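Local coordinates for CIR protein (Plasmodium chabaudi chabaudi, PDB 6ZYV) that is of unknown function but belongs to the Plasmodium-interspersed repeat (PIR) family of variant antigens linked to infected red blood cells, at residues A5-Y10 / A88-L93; L95-N100 / K156-F161; I144-M149 / Y208-P213; K151-K156 / Q193-D198. The protein carries 5 engineered substitutions. One frame throughout, in Å; residues are numbered along the deposited sequence.

Interaction 1 of 4, residues A5-Y10 / A88-L93. Engineered in segment 5-10: Ala-5 (natural residue Ser).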
loop_
_atom_site.group_PDB
_atom_site.type_symbol
_atom_site.label_atom_id
_atom_site.label_comp_id
_atom_site.label_asym_id
_atom_site.label_seq_id
_atom_site.Cartn_x
_atom_site.Cartn_y
_atom_site.Cartn_z
ATOM N N ALA A 5 3.259 -14.334 2.551
ATOM C CA ALA A 5 2.021 -14.770 3.207
ATOM C C ALA A 5 0.760 -14.207 2.484
ATOM O O ALA A 5 0.875 -13.285 1.658
ATOM C CB ALA A 5 2.044 -14.340 4.679
ATOM N N ASP A 6 -0.450 -14.739 2.823
ATOM C CA ASP A 6 -1.727 -14.284 2.261
ATOM C C ASP A 6 -2.140 -12.887 2.770
ATOM O O ASP A 6 -3.307 -12.524 2.663
ATOM C CB ASP A 6 -2.824 -15.326 2.560
ATOM C CG ASP A 6 -4.088 -15.237 1.711
ATOM O OD1 ASP A 6 -4.008 -14.715 0.572
ATOM O OD2 ASP A 6 -5.165 -15.700 2.191
ATOM N N ASN A 7 -1.178 -12.099 3.298
ATOM C CA ASN A 7 -1.383 -10.767 3.858
ATOM C C ASN A 7 -2.055 -9.801 2.905
ATOM O O ASN A 7 -2.774 -8.914 3.373
ATOM C CB ASN A 7 -0.061 -10.176 4.380
ATOM C CG ASN A 7 0.970 -9.856 3.313
ATOM O OD1 ASN A 7 0.854 -8.880 2.556
ATOM N ND2 ASN A 7 1.992 -10.683 3.203
ATOM N N LEU A 8 -1.829 -9.955 1.577
ATOM C CA LEU A 8 -2.437 -9.048 0.597
ATOM C C LEU A 8 -3.936 -9.102 0.575
ATOM O O LEU A 8 -4.567 -8.107 0.252
ATOM C CB LEU A 8 -1.886 -9.194 -0.826
ATOM C CG LEU A 8 -0.533 -8.587 -1.118
ATOM C CD1 LEU A 8 -0.277 -8.553 -2.577
ATOM C CD2 LEU A 8 -0.435 -7.161 -0.638
ATOM N N LYS A 9 -4.529 -10.218 0.998
ATOM C CA LYS A 9 -5.973 -10.368 1.134
ATOM C C LYS A 9 -6.545 -9.216 2.001
ATOM O O LYS A 9 -7.507 -8.567 1.602
ATOM C CB LYS A 9 -6.272 -11.735 1.781
ATOM C CG LYS A 9 -7.735 -12.006 2.062
ATOM C CD LYS A 9 -7.902 -13.377 2.714
ATOM C CE LYS A 9 -9.355 -13.740 2.956
ATOM N NZ LYS A 9 -9.486 -14.989 3.762
ATOM N N TYR A 10 -5.832 -8.873 3.081
ATOM C CA TYR A 10 -6.233 -7.824 4.008
ATOM C C TYR A 10 -5.684 -6.467 3.617
ATOM O O TYR A 10 -6.418 -5.497 3.698
ATOM C CB TYR A 10 -5.829 -8.177 5.451
ATOM C CG TYR A 10 -6.424 -9.482 5.893
ATOM C CD1 TYR A 10 -7.795 -9.630 6.014
ATOM C CD2 TYR A 10 -5.622 -10.608 6.081
ATOM C CE1 TYR A 10 -8.354 -10.843 6.397
ATOM C CE2 TYR A 10 -6.171 -11.837 6.409
ATOM C CZ TYR A 10 -7.536 -11.950 6.588
ATOM O OH TYR A 10 -8.059 -13.176 6.942
ATOM N N ALA A 88 5.177 -1.245 6.631
ATOM C CA ALA A 88 5.574 0.160 6.451
ATOM C C ALA A 88 5.722 0.464 4.948
ATOM O O ALA A 88 5.292 1.512 4.482
ATOM C CB ALA A 88 6.882 0.442 7.168
ATOM N N GLY A 89 6.253 -0.491 4.200
ATOM C CA GLY A 89 6.413 -0.363 2.768
ATOM C C GLY A 89 5.106 -0.238 2.024
ATOM O O GLY A 89 5.028 0.579 1.106
ATOM N N TYR A 90 4.064 -1.029 2.403
ATOM C CA TYR A 90 2.744 -0.941 1.756
ATOM C C TYR A 90 2.091 0.392 2.031
ATOM O O TYR A 90 1.543 0.986 1.107
ATOM C CB TYR A 90 1.787 -2.039 2.240
ATOM C CG TYR A 90 2.160 -3.431 1.820
ATOM C CD1 TYR A 90 2.500 -3.711 0.509
ATOM C CD2 TYR A 90 2.079 -4.491 2.713
ATOM C CE1 TYR A 90 2.820 -4.996 0.115
ATOM C CE2 TYR A 90 2.408 -5.774 2.337
ATOM C CZ TYR A 90 2.782 -6.024 1.038
ATOM O OH TYR A 90 3.029 -7.331 0.735
ATOM N N ALA A 91 2.138 0.858 3.284
ATOM C CA ALA A 91 1.524 2.107 3.718
ATOM C C ALA A 91 2.214 3.301 3.077
ATOM O O ALA A 91 1.546 4.223 2.629
ATOM C CB ALA A 91 1.580 2.215 5.243
ATOM N N ILE A 92 3.551 3.272 2.996
ATOM C CA ILE A 92 4.321 4.358 2.388
ATOM C C ILE A 92 4.190 4.363 0.856
ATOM O O ILE A 92 4.221 5.430 0.248
ATOM C CB ILE A 92 5.774 4.329 2.908
ATOM C CG1 ILE A 92 5.762 4.740 4.407
ATOM C CG2 ILE A 92 6.724 5.234 2.091
ATOM C CD1 ILE A 92 7.023 4.463 5.151
ATOM N N LEU A 93 3.918 3.210 0.246
ATOM C CA LEU A 93 3.633 3.114 -1.184
ATOM C C LEU A 93 2.279 3.783 -1.438
ATOM O O LEU A 93 2.154 4.565 -2.374
ATOM C CB LEU A 93 3.598 1.635 -1.641
ATOM C CG LEU A 93 3.220 1.402 -3.104
ATOM C CD1 LEU A 93 4.251 2.081 -4.044
ATOM C CD2 LEU A 93 3.064 -0.121 -3.406
#

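Interaction 2 of 4, residues L95-N100 / K156-F161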
loop_
_atom_site.group_PDB
_atom_site.type_symbol
_atom_site.label_atom_id
_atom_site.label_comp_id
_atom_site.label_asym_id
_atom_site.label_seq_id
_atom_site.Cartn_x
_atom_site.Cartn_y
_atom_site.Cartn_z
ATOM N N LEU A 95 0.875 6.068 0.504
ATOM C CA LEU A 95 1.094 7.468 0.795
ATOM C C LEU A 95 1.725 8.186 -0.403
ATOM O O LEU A 95 1.302 9.295 -0.735
ATOM C CB LEU A 95 1.929 7.618 2.074
ATOM C CG LEU A 95 2.129 9.057 2.568
ATOM C CD1 LEU A 95 0.799 9.763 2.796
ATOM C CD2 LEU A 95 3.012 9.082 3.825
ATOM N N SER A 96 2.685 7.533 -1.092
ATOM C CA SER A 96 3.332 8.084 -2.292
ATOM C C SER A 96 2.318 8.277 -3.398
ATOM O O SER A 96 2.337 9.296 -4.076
ATOM C CB SER A 96 4.440 7.160 -2.781
ATOM O OG SER A 96 5.365 6.991 -1.728
ATOM N N TYR A 97 1.422 7.304 -3.576
ATOM C CA TYR A 97 0.352 7.370 -4.556
ATOM C C TYR A 97 -0.557 8.585 -4.250
ATOM O O TYR A 97 -0.860 9.347 -5.158
ATOM C CB TYR A 97 -0.422 6.028 -4.613
ATOM C CG TYR A 97 -1.878 6.172 -4.981
ATOM C CD1 TYR A 97 -2.264 6.387 -6.296
ATOM C CD2 TYR A 97 -2.870 6.150 -4.004
ATOM C CE1 TYR A 97 -3.598 6.564 -6.634
ATOM C CE2 TYR A 97 -4.203 6.367 -4.322
ATOM C CZ TYR A 97 -4.571 6.558 -5.641
ATOM O OH TYR A 97 -5.901 6.751 -5.973
ATOM N N ILE A 98 -0.985 8.759 -2.990
ATOM C CA ILE A 98 -1.852 9.868 -2.580
ATOM C C ILE A 98 -1.185 11.218 -2.828
ATOM O O ILE A 98 -1.795 12.103 -3.428
ATOM C CB ILE A 98 -2.257 9.717 -1.081
ATOM C CG1 ILE A 98 -3.138 8.479 -0.888
ATOM C CG2 ILE A 98 -2.933 11.011 -0.523
ATOM C CD1 ILE A 98 -4.443 8.530 -1.619
ATOM N N LEU A 99 0.064 11.369 -2.399
ATOM C CA LEU A 99 0.786 12.612 -2.600
ATOM C C LEU A 99 0.996 12.896 -4.086
ATOM O O LEU A 99 0.863 14.038 -4.501
ATOM C CB LEU A 99 2.096 12.642 -1.798
ATOM C CG LEU A 99 1.949 12.584 -0.261
ATOM C CD1 LEU A 99 3.291 12.799 0.411
ATOM C CD2 LEU A 99 0.965 13.647 0.269
ATOM N N ASN A 100 1.226 11.863 -4.896
ATOM C CA ASN A 100 1.354 12.029 -6.339
ATOM C C ASN A 100 0.015 12.520 -6.937
ATOM O O ASN A 100 0.032 13.374 -7.825
ATOM C CB ASN A 100 1.803 10.722 -7.003
ATOM C CG ASN A 100 2.013 10.871 -8.488
ATOM O OD1 ASN A 100 1.235 10.385 -9.304
ATOM N ND2 ASN A 100 3.051 11.588 -8.861
ATOM N N LYS A 156 3.144 4.362 -11.833
ATOM C CA LYS A 156 2.837 3.244 -12.733
ATOM C C LYS A 156 3.001 1.891 -12.026
ATOM O O LYS A 156 2.232 0.970 -12.277
ATOM C CB LYS A 156 3.691 3.313 -14.012
ATOM C CG LYS A 156 3.294 4.487 -14.884
ATOM C CD LYS A 156 4.250 4.727 -16.073
ATOM C CE LYS A 156 4.059 6.109 -16.686
ATOM N NZ LYS A 156 4.941 6.363 -17.876
ATOM N N PHE A 157 3.963 1.783 -11.110
ATOM C CA PHE A 157 4.172 0.563 -10.335
ATOM C C PHE A 157 2.946 0.310 -9.446
ATOM O O PHE A 157 2.500 -0.835 -9.296
ATOM C CB PHE A 157 5.473 0.694 -9.500
ATOM C CG PHE A 157 5.779 -0.458 -8.582
ATOM C CD1 PHE A 157 6.544 -1.532 -9.013
ATOM C CD2 PHE A 157 5.298 -0.476 -7.289
ATOM C CE1 PHE A 157 6.837 -2.588 -8.154
ATOM C CE2 PHE A 157 5.585 -1.539 -6.438
ATOM C CZ PHE A 157 6.337 -2.593 -6.881
ATOM N N TYR A 158 2.390 1.383 -8.871
ATOM C CA TYR A 158 1.191 1.326 -8.033
ATOM C C TYR A 158 -0.018 0.827 -8.826
ATOM O O TYR A 158 -0.821 0.083 -8.291
ATOM C CB TYR A 158 0.884 2.716 -7.422
ATOM C CG TYR A 158 -0.200 2.638 -6.372
ATOM C CD1 TYR A 158 0.076 2.166 -5.098
ATOM C CD2 TYR A 158 -1.520 2.920 -6.685
ATOM C CE1 TYR A 158 -0.923 2.046 -4.130
ATOM C CE2 TYR A 158 -2.536 2.773 -5.731
ATOM C CZ TYR A 158 -2.230 2.348 -4.446
ATOM O OH TYR A 158 -3.216 2.202 -3.489
ATOM N N ASP A 159 -0.146 1.212 -10.101
ATOM C CA ASP A 159 -1.215 0.705 -10.970
ATOM C C ASP A 159 -1.106 -0.824 -11.147
ATOM O O ASP A 159 -2.123 -1.509 -11.150
ATOM C CB ASP A 159 -1.193 1.408 -12.327
ATOM C CG ASP A 159 -1.782 2.810 -12.255
ATOM O OD1 ASP A 159 -2.677 3.042 -11.407
ATOM O OD2 ASP A 159 -1.343 3.686 -13.040
ATOM N N ILE A 160 0.119 -1.359 -11.251
ATOM C CA ILE A 160 0.337 -2.804 -11.321
ATOM C C ILE A 160 -0.102 -3.454 -9.988
ATOM O O ILE A 160 -0.778 -4.478 -9.993
ATOM C CB ILE A 160 1.815 -3.119 -11.646
ATOM C CG1 ILE A 160 2.253 -2.424 -12.963
ATOM C CG2 ILE A 160 2.058 -4.626 -11.690
ATOM C CD1 ILE A 160 1.479 -2.862 -14.183
ATOM N N PHE A 161 0.263 -2.837 -8.858
ATOM C CA PHE A 161 -0.123 -3.311 -7.536
ATOM C C PHE A 161 -1.656 -3.343 -7.391
ATOM O O PHE A 161 -2.219 -4.269 -6.803
ATOM C CB PHE A 161 0.507 -2.401 -6.462
ATOM C CG PHE A 161 0.057 -2.701 -5.060
ATOM C CD1 PHE A 161 0.366 -3.903 -4.463
ATOM C CD2 PHE A 161 -0.697 -1.791 -4.351
ATOM C CE1 PHE A 161 -0.044 -4.181 -3.172
ATOM C CE2 PHE A 161 -1.101 -2.073 -3.052
ATOM C CZ PHE A 161 -0.776 -3.267 -2.475
#

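Interaction 3 of 4, residues I144-M149 / Y208-P213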
loop_
_atom_site.group_PDB
_atom_site.type_symbol
_atom_site.label_atom_id
_atom_site.label_comp_id
_atom_site.label_asym_id
_atom_site.label_seq_id
_atom_site.Cartn_x
_atom_site.Cartn_y
_atom_site.Cartn_z
ATOM N N ILE A 144 10.860 5.696 2.522
ATOM C CA ILE A 144 10.715 7.025 1.907
ATOM C C ILE A 144 11.821 7.248 0.858
ATOM O O ILE A 144 11.547 7.706 -0.255
ATOM C CB ILE A 144 10.683 8.142 2.994
ATOM C CG1 ILE A 144 9.366 8.129 3.736
ATOM C CG2 ILE A 144 10.988 9.538 2.420
ATOM C CD1 ILE A 144 9.391 8.967 5.016
ATOM N N ASP A 145 13.042 6.856 1.191
ATOM C CA ASP A 145 14.175 6.981 0.284
ATOM C C ASP A 145 13.994 6.092 -0.950
ATOM O O ASP A 145 14.308 6.514 -2.059
ATOM C CB ASP A 145 15.481 6.668 1.011
ATOM C CG ASP A 145 16.710 7.116 0.254
ATOM O OD1 ASP A 145 16.691 8.248 -0.295
ATOM O OD2 ASP A 145 17.698 6.338 0.199
ATOM N N LEU A 146 13.422 4.893 -0.768
ATOM C CA LEU A 146 13.114 3.990 -1.851
ATOM C C LEU A 146 12.063 4.594 -2.773
ATOM O O LEU A 146 12.194 4.443 -3.976
ATOM C CB LEU A 146 12.626 2.649 -1.324
ATOM C CG LEU A 146 13.719 1.692 -0.912
ATOM C CD1 LEU A 146 13.127 0.503 -0.183
ATOM C CD2 LEU A 146 14.617 1.294 -2.130
ATOM N N MET A 147 11.051 5.280 -2.235
ATOM C CA MET A 147 10.039 5.928 -3.076
ATOM C C MET A 147 10.652 7.023 -3.923
ATOM O O MET A 147 10.291 7.151 -5.090
ATOM C CB MET A 147 8.836 6.445 -2.257
ATOM C CG MET A 147 8.139 5.354 -1.438
ATOM S SD MET A 147 7.247 4.109 -2.387
ATOM C CE MET A 147 8.437 2.784 -2.453
ATOM N N ASN A 148 11.619 7.779 -3.356
ATOM C CA ASN A 148 12.336 8.833 -4.057
ATOM C C ASN A 148 13.290 8.282 -5.093
ATOM O O ASN A 148 13.397 8.851 -6.165
ATOM C CB ASN A 148 13.076 9.743 -3.071
ATOM C CG ASN A 148 12.178 10.816 -2.528
ATOM O OD1 ASN A 148 12.078 11.902 -3.119
ATOM N ND2 ASN A 148 11.478 10.520 -1.432
ATOM N N MET A 149 13.964 7.170 -4.796
ATOM C CA MET A 149 14.886 6.530 -5.744
ATOM C C MET A 149 14.154 5.990 -6.983
ATOM O O MET A 149 14.734 5.913 -8.062
ATOM C CB MET A 149 15.642 5.373 -5.071
ATOM C CG MET A 149 16.709 5.791 -4.047
ATOM S SD MET A 149 17.818 7.126 -4.534
ATOM C CE MET A 149 18.832 7.311 -2.994
ATOM N N TYR A 208 15.021 -0.914 -7.436
ATOM C CA TYR A 208 13.877 -1.630 -7.956
ATOM C C TYR A 208 13.717 -2.966 -7.208
ATOM O O TYR A 208 12.604 -3.313 -6.833
ATOM C CB TYR A 208 13.948 -1.827 -9.463
ATOM C CG TYR A 208 12.640 -2.379 -9.980
ATOM C CD1 TYR A 208 11.517 -1.564 -10.099
ATOM C CD2 TYR A 208 12.494 -3.738 -10.252
ATOM C CE1 TYR A 208 10.286 -2.080 -10.484
ATOM C CE2 TYR A 208 11.273 -4.261 -10.659
ATOM C CZ TYR A 208 10.170 -3.425 -10.771
ATOM O OH TYR A 208 8.944 -3.906 -11.142
ATOM N N LYS A 209 14.852 -3.648 -6.882
ATOM C CA LYS A 209 14.891 -4.932 -6.160
ATOM C C LYS A 209 14.212 -4.878 -4.794
ATOM O O LYS A 209 13.740 -5.912 -4.292
ATOM C CB LYS A 209 16.343 -5.470 -6.001
ATOM C CG LYS A 209 17.025 -6.103 -7.253
ATOM C CD LYS A 209 18.568 -5.735 -7.281
ATOM C CE LYS A 209 19.635 -6.814 -7.136
ATOM N NZ LYS A 209 21.033 -6.267 -7.192
ATOM N N GLN A 210 14.167 -3.684 -4.174
ATOM C CA GLN A 210 13.539 -3.524 -2.874
ATOM C C GLN A 210 12.046 -3.254 -2.948
ATOM O O GLN A 210 11.371 -3.427 -1.933
ATOM C CB GLN A 210 14.237 -2.458 -2.037
ATOM C CG GLN A 210 15.618 -2.855 -1.566
ATOM C CD GLN A 210 15.970 -2.192 -0.253
ATOM O OE1 GLN A 210 16.905 -1.394 -0.175
ATOM N NE2 GLN A 210 15.226 -2.500 0.811
ATOM N N ILE A 211 11.513 -2.798 -4.099
ATOM C CA ILE A 211 10.041 -2.629 -4.215
ATOM C C ILE A 211 9.397 -3.846 -4.916
ATOM O O ILE A 211 8.264 -4.185 -4.625
ATOM C CB ILE A 211 9.607 -1.283 -4.835
ATOM C CG1 ILE A 211 10.070 -1.168 -6.297
ATOM C CG2 ILE A 211 10.178 -0.166 -4.005
ATOM C CD1 ILE A 211 9.509 0.035 -7.033
ATOM N N LEU A 212 10.153 -4.522 -5.802
ATOM C CA LEU A 212 9.720 -5.730 -6.482
ATOM C C LEU A 212 9.061 -6.803 -5.549
ATOM O O LEU A 212 8.020 -7.314 -5.946
ATOM C CB LEU A 212 10.887 -6.324 -7.282
ATOM C CG LEU A 212 10.626 -7.614 -8.054
ATOM C CD1 LEU A 212 9.439 -7.469 -8.994
ATOM C CD2 LEU A 212 11.877 -8.028 -8.834
ATOM N N PRO A 213 9.564 -7.124 -4.322
ATOM C CA PRO A 213 8.881 -8.138 -3.482
ATOM C C PRO A 213 7.383 -7.935 -3.234
ATOM O O PRO A 213 6.685 -8.910 -3.010
ATOM C CB PRO A 213 9.667 -8.108 -2.171
ATOM C CG PRO A 213 11.037 -7.711 -2.606
ATOM C CD PRO A 213 10.804 -6.664 -3.670
#

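Interaction 4 of 4, residues K151-K156 / Q193-D198. Engineered in segment 151-156: Ala-152 (natural residue Ser).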
loop_
_atom_site.group_PDB
_atom_site.type_symbol
_atom_site.label_atom_id
_atom_site.label_comp_id
_atom_site.label_asym_id
_atom_site.label_seq_id
_atom_site.Cartn_x
_atom_site.Cartn_y
_atom_site.Cartn_z
ATOM N N LYS A 151 11.006 7.355 -7.899
ATOM C CA LYS A 151 9.912 8.320 -8.082
ATOM C C LYS A 151 9.322 8.335 -9.492
ATOM O O LYS A 151 8.097 8.396 -9.613
ATOM C CB LYS A 151 10.277 9.734 -7.616
ATOM C CG LYS A 151 11.446 10.398 -8.322
ATOM C CD LYS A 151 11.593 11.833 -7.831
ATOM C CE LYS A 151 12.932 12.428 -8.156
ATOM N NZ LYS A 151 13.952 12.051 -7.140
ATOM N N ALA A 152 10.159 8.205 -10.537
ATOM C CA ALA A 152 9.667 8.164 -11.911
ATOM C C ALA A 152 8.743 6.967 -12.227
ATOM O O ALA A 152 7.828 7.135 -13.023
ATOM C CB ALA A 152 10.826 8.204 -12.894
ATOM N N ILE A 153 8.936 5.793 -11.586
ATOM C CA ILE A 153 8.092 4.640 -11.853
ATOM C C ILE A 153 7.044 4.367 -10.776
ATOM O O ILE A 153 6.139 3.583 -11.038
ATOM C CB ILE A 153 8.886 3.337 -12.170
ATOM C CG1 ILE A 153 10.047 3.081 -11.211
ATOM C CG2 ILE A 153 9.436 3.328 -13.584
ATOM C CD1 ILE A 153 9.801 2.059 -10.246
ATOM N N ILE A 154 7.163 4.944 -9.574
ATOM C CA ILE A 154 6.222 4.633 -8.483
ATOM C C ILE A 154 4.715 4.765 -8.892
ATOM O O ILE A 154 3.985 3.802 -8.637
ATOM C CB ILE A 154 6.559 5.382 -7.162
ATOM C CG1 ILE A 154 7.824 4.767 -6.517
ATOM C CG2 ILE A 154 5.388 5.342 -6.162
ATOM C CD1 ILE A 154 7.719 3.242 -6.215
ATOM N N PRO A 155 4.217 5.850 -9.538
ATOM C CA PRO A 155 2.783 5.882 -9.923
ATOM C C PRO A 155 2.339 4.728 -10.836
ATOM O O PRO A 155 1.295 4.150 -10.602
ATOM C CB PRO A 155 2.632 7.241 -10.607
ATOM C CG PRO A 155 3.715 8.070 -10.035
ATOM C CD PRO A 155 4.879 7.122 -9.896
ATOM N N LYS A 156 3.144 4.362 -11.833
ATOM C CA LYS A 156 2.837 3.244 -12.733
ATOM C C LYS A 156 3.001 1.891 -12.026
ATOM O O LYS A 156 2.232 0.970 -12.277
ATOM C CB LYS A 156 3.691 3.313 -14.012
ATOM C CG LYS A 156 3.294 4.487 -14.884
ATOM C CD LYS A 156 4.250 4.727 -16.073
ATOM C CE LYS A 156 4.059 6.109 -16.686
ATOM N NZ LYS A 156 4.941 6.363 -17.876
ATOM N N GLN A 193 4.819 -7.013 -17.778
ATOM C CA GLN A 193 5.880 -7.066 -18.787
ATOM C C GLN A 193 5.898 -5.755 -19.587
ATOM O O GLN A 193 6.964 -5.210 -19.831
ATOM C CB GLN A 193 5.671 -8.258 -19.744
ATOM C CG GLN A 193 6.758 -8.392 -20.823
ATOM C CD GLN A 193 8.105 -8.718 -20.225
ATOM O OE1 GLN A 193 8.384 -9.861 -19.856
ATOM N NE2 GLN A 193 8.979 -7.720 -20.108
ATOM N N LYS A 194 4.714 -5.214 -19.916
ATOM C CA LYS A 194 4.575 -3.948 -20.613
ATOM C C LYS A 194 5.082 -2.799 -19.732
ATOM O O LYS A 194 5.712 -1.883 -20.245
ATOM C CB LYS A 194 3.128 -3.714 -21.058
ATOM C CG LYS A 194 2.961 -2.472 -21.917
ATOM C CD LYS A 194 1.622 -2.443 -22.668
ATOM C CE LYS A 194 1.435 -1.173 -23.472
ATOM N NZ LYS A 194 1.113 -0.022 -22.595
ATOM N N PHE A 195 4.844 -2.855 -18.421
ATOM C CA PHE A 195 5.338 -1.844 -17.487
ATOM C C PHE A 195 6.901 -1.816 -17.499
ATOM O O PHE A 195 7.494 -0.743 -17.504
ATOM C CB PHE A 195 4.773 -2.102 -16.075
ATOM C CG PHE A 195 5.544 -1.462 -14.944
ATOM C CD1 PHE A 195 5.392 -0.113 -14.654
ATOM C CD2 PHE A 195 6.453 -2.200 -14.205
ATOM C CE1 PHE A 195 6.139 0.477 -13.655
ATOM C CE2 PHE A 195 7.208 -1.609 -13.207
ATOM C CZ PHE A 195 7.046 -0.280 -12.932
ATOM N N LEU A 196 7.546 -2.990 -17.500
ATOM C CA LEU A 196 9.002 -3.091 -17.514
ATOM C C LEU A 196 9.570 -2.534 -18.814
ATOM O O LEU A 196 10.557 -1.792 -18.791
ATOM C CB LEU A 196 9.458 -4.549 -17.314
ATOM C CG LEU A 196 9.081 -5.209 -15.979
ATOM C CD1 LEU A 196 9.518 -6.695 -15.936
ATOM C CD2 LEU A 196 9.666 -4.438 -14.807
ATOM N N ASN A 197 8.932 -2.892 -19.950
ATOM C CA ASN A 197 9.325 -2.472 -21.297
ATOM C C ASN A 197 9.092 -0.988 -21.525
ATOM O O ASN A 197 10.010 -0.310 -21.928
ATOM C CB ASN A 197 8.610 -3.306 -22.373
ATOM C CG ASN A 197 8.930 -4.777 -22.332
ATOM O OD1 ASN A 197 9.743 -5.226 -21.528
ATOM N ND2 ASN A 197 8.302 -5.579 -23.184
ATOM N N ASP A 198 7.900 -0.472 -21.256
ATOM C CA ASP A 198 7.578 0.929 -21.477
ATOM C C ASP A 198 8.420 1.870 -20.634
ATOM O O ASP A 198 8.749 2.963 -21.084
ATOM C CB ASP A 198 6.098 1.211 -21.170
ATOM C CG ASP A 198 5.090 0.626 -22.139
ATOM O OD1 ASP A 198 5.518 0.036 -23.172
ATOM O OD2 ASP A 198 3.877 0.749 -21.866
#

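Interaction 1 of 4, residues A5-Y10 / A88-L93
Asn-7 and Leu-8, near the N-terminal end of the modelled chain, both meet the phenol end of Tyr-90. The loop leading in is tied down separately, since Asp-6 OD1 is hydrogen-bonded to Asn-221 of helix 213-226. At Asn-7 the CG sits between the backbone N and the carbonyl carbon (chi1 67°), and the amide is turned to Tyr-90. Its OD1 lies 3.2 Å from Tyr-90 OH and 3.5 Å from Tyr-90 CE2. The amide and ring planes are 43° apart. Leu-8 comes next and uses one branch. Its CD2 is 3.7 Å from Tyr-90 OH and 3.8 Å from Tyr-90 CZ. Leu-8 also packs on Leu-164 and Tyr-168 of helix 154-174. Tyr-90 itself reaches across from helix 81-101 and also touches Phe-70 and Ile-214. The contact is therefore mixed: a buried phenol oxygen has an amide oxygen and a methyl as near neighbours. Tyr-90 is one of several links from this end of the chain to the helical core.

Interaction 2 of 4, residues L95-N100 / K156-F161
Helix 81-101 and helix 154-174 come together at Tyr-97 and Tyr-158, whose CA atoms are 7.0 Å apart, the shortest such distance between 95-100 and 156-161. These two tyrosines make the whole contact. Their rings form an offset stack, with centroids 4.4 Å apart and planes only 10° from parallel. The slip between the rings puts Tyr-158 CE2 above the rim of the Tyr-97 ring, 3.5 Å from Tyr-97 CG. The same slip brings the Tyr-97 CB over the middle of the Tyr-158 ring. This is a CH-pi contact: CB is 3.7 Å from the centroid and 6° off the ring normal. Tyr-158 thus packs one face against both the ring and the root of Tyr-97. Its CG is anti to the backbone N (chi1 -170°), which sends the ring out toward helix 81-101. Both residues are buried, and the contact is aromatic packing between two core helices of the PIR ectodomain. Helix 8-20 lies beside the pair, with Asp-19 touching Tyr-97 and Ile-15 touching Tyr-158. Thr-29 from a loop also reaches Tyr-97. On the same helix as Tyr-158, Phe-157 and Phe-161 pack on helix 213-226, while Leu-95 and Leu-99 on 95-100 pack on helix 110-118.

Interaction 3 of 4, residues I144-M149 / Y208-P213
Leu-146 points its CB at the short helix 206-211 and meets Gln-210 there. CG is anti to the carbonyl carbon (chi1 -82°) and spreads two methyls against the glutamine. CD1 is 3.7 Å from Gln-210 CB and 3.8 Å from Gln-210 NE2. CD2 is 3.8 Å from Gln-210 CB and 4.0 Å from Gln-210 OE1. The two methyls meet both the root and the amide of Gln-210, and the two side chains cross at about a right angle. This is helix-to-helix packing in the all-helical PIR ectodomain: the C-terminal end of helix 134-149 meets the short, weakly bonded helix at about 208-211. Met-147 adds a second touch. Its CB starts away from 208-213, but bends at chi2 and chi3 bring the methyl round. Met-147 CE then lies 3.8 Å from Ile-211 CG2. Ile-92, Leu-93 and Ser-96 of helix 81-101 also touch Met-147, while Ile-211 also rests on Ile-154 and Phe-157. On 144-149, an N-H of Asn-148 ND2 points almost straight at Ile-144 O from above the carbonyl plane.

Interaction 4 of 4, residues K151-K156 / Q193-D198
Phe-195 is the residue of 193-198 that touches 151-156, where it meets Ile-153 and Lys-156. Earlier in the same helix, Gln-193 faces elsewhere. Its NE2 donates to Asn-197 OD1 at 3.0 Å and also reaches Thr-240 O, so this side of the helix meets the last modelled residues of the chain. Lys-194 comes next, and its NZ forms a salt bridge of 3.0 Å to the syn lone pair of Asp-198 OD2. Phe-195 has CG anti to the backbone N (chi1 160°), which brings the end of the ring to the start of helix 154-174. Lys-156 CB and Ile-153 O meet the ring at its edge. Lys-156 CB is 3.8 Å from Phe-195 CE1, and Ile-153 O is 4.1 Å from the same Phe-195 CE1. Ile-153 CB is 4.1 Å from Phe-195 CZ. Beyond CB, the Lys-156 chain runs extended and leads away; its NZ makes a weak hydrogen bond to Asn-199 OD1. Asp-198 ends the segment, with OD2 7.0 Å from Lys-156 NZ. Phe-195 also packs on Phe-157, Ile-160 and Tyr-208. This is a mainly apolar contact at a partly buried border of the ectodomain: the ring edge meets the root of Lys-156 and a backbone carbonyl oxygen, with Ile-153 CB near CZ, while the charged lysine end extends away and Asp-198 is paired within its own helix.

From the N terminus, interaction 1 closes first and joins the start of helix 8-20 to helix 81-101. Interaction 2 opens a little farther along that helix and closes on helix 154-174. Before it closes, interaction 3 opens on helix 134-149, and interaction 4 opens just after; both therefore cross interaction 2. Interaction 4 closes on helix 181-198, inside the longer loop that interaction 3 completes at 208-213. The four sites touch one another. Leu-93 of interaction 1 packs on Tyr-158, Met-147 and Ile-154, reaching the other three. Lys-156 belongs to both interactions 2 and 4. Together they tie the N-terminal end, helix 81-101 and the later helices into one helical body.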